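Local coordinates for protein carbonic anhydrase (Unidentified, PDB 3R1W) that probably catalyses the reversible hydration of carbon dioxide to bicarbonate, as a trimer of left-handed beta-helix subunits, at residues G41-L49 against Y175-L183. Numbering follows the deposited sequence.
Sequences GDDCSVWPL and YVRLKDKHL
With CG anti to its own carbonyl carbon (chi1 -65°), the W47 side chain swings toward helix 162-184, where H182 turns an imidazole face to receive it. The indole edge points into that face: CZ3 of W47 stands over the ring centre, 3.5 Å from NE2 of H182, in an edge-to-face pair with planes at 80°. H182 ND1 donates to the L178 carbonyl oxygen at 3.3 Å, a long bond from above the carbonyl plane to an oxygen that also accepts the H182 backbone N-H; it probably limits the turning of the imidazole. In an offset edge-to-face contact Y175 completes the aromatic cluster, its edge toward one indole face and CD1 3.3 Å from CZ2 of W47, while its hydroxyl bonds R53 of the second subunit. L178 fits CG against the six-membered ring, 3.6 Å from W47 CH2. Tilted from the ring plane, S45 OG accepts W47 NE1 at 2.8 Å, which satisfies this buried N-H.

Strand 45-46 belongs to one flank of the left-handed parallel beta-helix built from hexapeptide repeats, and the C-terminal helix packs along that flank. Were W47 replaced by an alanine, a gap would probably open between Y175 and H182, whose face would lose the indole edge packed on it.

Farther along, small S45 lets K179 lie close, their CB atoms 3.7 Å apart. Bent at chi2, the long lysine then carries NZ to D43 OD1, a 2.8 Å salt bridge on the anti side, and to D180 OD1 at 2.7 Å. R25 also pairs with D43, and V176 packs its methyls beside this aspartate.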
# COMPACT_ATOMS: atom_id res chain seq x y z
N GLY B 41 -22.25 7.22 0.61
CA GLY B 41 -23.15 8.27 1.07
C GLY B 41 -22.70 9.67 0.71
O GLY B 41 -21.60 9.88 0.20
N ASP B 42 -23.58 10.64 0.97
CA ASP B 42 -23.28 12.04 0.68
C ASP B 42 -21.95 12.47 1.31
O ASP B 42 -21.64 12.09 2.44
CB ASP B 42 -24.40 12.95 1.19
CG ASP B 42 -25.73 12.72 0.50
OD1 ASP B 42 -25.77 12.00 -0.53
OD2 ASP B 42 -26.75 13.26 0.99
N ASP B 43 -21.19 13.26 0.57
CA ASP B 43 -19.98 13.88 1.10
C ASP B 43 -18.82 12.92 1.38
O ASP B 43 -17.86 13.29 2.06
CB ASP B 43 -20.29 14.72 2.36
CG ASP B 43 -21.03 16.01 2.04
OD1 ASP B 43 -20.70 16.67 1.03
OD2 ASP B 43 -21.96 16.37 2.81
N CYS B 44 -18.91 11.69 0.87
CA CYS B 44 -17.80 10.76 1.00
C CYS B 44 -16.68 11.20 0.08
O CYS B 44 -16.89 11.99 -0.84
CB CYS B 44 -18.21 9.34 0.63
SG CYS B 44 -19.06 8.46 1.94
N SER B 45 -15.48 10.71 0.35
CA SER B 45 -14.33 11.07 -0.46
C SER B 45 -13.42 9.88 -0.59
O SER B 45 -13.14 9.19 0.39
CB SER B 45 -13.58 12.25 0.18
OG SER B 45 -13.16 11.97 1.50
N VAL B 46 -12.97 9.63 -1.81
CA VAL B 46 -12.08 8.51 -2.08
C VAL B 46 -10.85 9.09 -2.76
O VAL B 46 -10.95 9.72 -3.80
CB VAL B 46 -12.74 7.46 -2.96
CG1 VAL B 46 -11.78 6.29 -3.17
CG2 VAL B 46 -14.04 6.96 -2.32
N TRP B 47 -9.70 8.86 -2.13
CA TRP B 47 -8.48 9.62 -2.40
C TRP B 47 -7.54 8.87 -3.34
O TRP B 47 -7.82 7.73 -3.72
CB TRP B 47 -7.84 9.97 -1.05
CG TRP B 47 -8.76 10.88 -0.31
CD1 TRP B 47 -9.78 10.52 0.54
CD2 TRP B 47 -8.81 12.31 -0.41
NE1 TRP B 47 -10.44 11.64 1.00
CE2 TRP B 47 -9.86 12.75 0.43
CE3 TRP B 47 -8.06 13.26 -1.11
CZ2 TRP B 47 -10.17 14.10 0.58
CZ3 TRP B 47 -8.37 14.59 -0.96
CH2 TRP B 47 -9.42 15.00 -0.11
N PRO B 48 -6.45 9.54 -3.78
CA PRO B 48 -5.67 8.91 -4.85
C PRO B 48 -5.25 7.48 -4.59
O PRO B 48 -4.79 7.12 -3.50
CB PRO B 48 -4.45 9.82 -4.96
CG PRO B 48 -4.99 11.17 -4.61
CD PRO B 48 -5.98 10.90 -3.49
N LEU B 49 -5.41 6.65 -5.61
CA LEU B 49 -4.90 5.29 -5.63
C LEU B 49 -5.51 4.38 -4.55
O LEU B 49 -4.85 3.45 -4.07
CB LEU B 49 -3.37 5.29 -5.54
CG LEU B 49 -2.68 6.16 -6.60
CD1 LEU B 49 -1.16 6.09 -6.49
CD2 LEU B 49 -3.12 5.76 -8.01
N TYR B 175 -12.24 16.75 6.39
CA TYR B 175 -12.07 16.03 5.12
C TYR B 175 -13.18 16.32 4.11
O TYR B 175 -12.95 16.30 2.90
CB TYR B 175 -11.84 14.52 5.33
CG TYR B 175 -10.40 14.16 5.07
CD1 TYR B 175 -10.01 13.57 3.87
CD2 TYR B 175 -9.41 14.45 6.01
CE1 TYR B 175 -8.68 13.26 3.61
CE2 TYR B 175 -8.07 14.15 5.76
CZ TYR B 175 -7.72 13.56 4.56
OH TYR B 175 -6.40 13.24 4.30
N VAL B 176 -14.38 16.62 4.61
CA VAL B 176 -15.45 17.09 3.73
C VAL B 176 -15.05 18.42 3.08
O VAL B 176 -15.21 18.61 1.87
CB VAL B 176 -16.80 17.23 4.48
CG1 VAL B 176 -17.83 17.99 3.63
CG2 VAL B 176 -17.33 15.85 4.87
N ARG B 177 -14.54 19.35 3.88
CA ARG B 177 -14.07 20.62 3.34
C ARG B 177 -12.91 20.43 2.36
O ARG B 177 -12.85 21.11 1.34
CB ARG B 177 -13.69 21.60 4.45
CG ARG B 177 -14.88 22.14 5.23
CD ARG B 177 -14.48 23.30 6.13
NE ARG B 177 -13.43 22.91 7.08
CZ ARG B 177 -13.68 22.33 8.25
NH1 ARG B 177 -14.93 22.06 8.61
NH2 ARG B 177 -12.67 22.01 9.06
N LEU B 178 -12.01 19.49 2.66
CA LEU B 178 -10.84 19.25 1.82
C LEU B 178 -11.29 18.66 0.49
O LEU B 178 -10.82 19.05 -0.58
CB LEU B 178 -9.88 18.28 2.51
CG LEU B 178 -8.60 17.99 1.74
CD1 LEU B 178 -7.84 19.30 1.47
CD2 LEU B 178 -7.74 16.98 2.50
N LYS B 179 -12.21 17.71 0.54
CA LYS B 179 -12.70 17.13 -0.71
C LYS B 179 -13.46 18.14 -1.59
O LYS B 179 -13.42 18.02 -2.80
CB LYS B 179 -13.52 15.85 -0.50
CG LYS B 179 -14.82 16.01 0.26
CD LYS B 179 -16.00 16.22 -0.66
CE LYS B 179 -17.28 16.44 0.16
NZ LYS B 179 -18.40 17.11 -0.56
N ASP B 180 -14.12 19.14 -1.00
CA ASP B 180 -14.71 20.16 -1.84
C ASP B 180 -13.64 20.93 -2.61
O ASP B 180 -13.87 21.35 -3.74
CB ASP B 180 -15.59 21.10 -1.00
CG ASP B 180 -16.90 20.44 -0.56
OD1 ASP B 180 -17.35 19.50 -1.26
OD2 ASP B 180 -17.48 20.86 0.46
N LYS B 181 -12.48 21.13 -2.00
CA LYS B 181 -11.39 21.82 -2.67
C LYS B 181 -10.84 20.97 -3.81
O LYS B 181 -10.54 21.48 -4.89
CB LYS B 181 -10.27 22.19 -1.70
CG LYS B 181 -10.69 23.13 -0.58
CD LYS B 181 -9.51 23.47 0.31
CE LYS B 181 -9.85 24.52 1.34
NZ LYS B 181 -8.68 24.84 2.19
N HIS B 182 -10.68 19.68 -3.56
CA HIS B 182 -10.21 18.77 -4.59
C HIS B 182 -11.22 18.67 -5.75
O HIS B 182 -10.84 18.59 -6.92
CB HIS B 182 -9.90 17.40 -3.99
CG HIS B 182 -8.54 17.30 -3.38
ND1 HIS B 182 -8.17 17.96 -2.23
CD2 HIS B 182 -7.44 16.60 -3.78
CE1 HIS B 182 -6.91 17.68 -1.93
NE2 HIS B 182 -6.45 16.85 -2.86
N LEU B 183 -12.52 18.70 -5.42
CA LEU B 183 -13.55 18.75 -6.46
C LEU B 183 -13.45 20.02 -7.28
O LEU B 183 -13.60 20.02 -8.51
CB LEU B 183 -14.94 18.65 -5.84
CG LEU B 183 -15.40 17.25 -5.42
CD1 LEU B 183 -16.59 17.35 -4.49
CD2 LEU B 183 -15.72 16.38 -6.63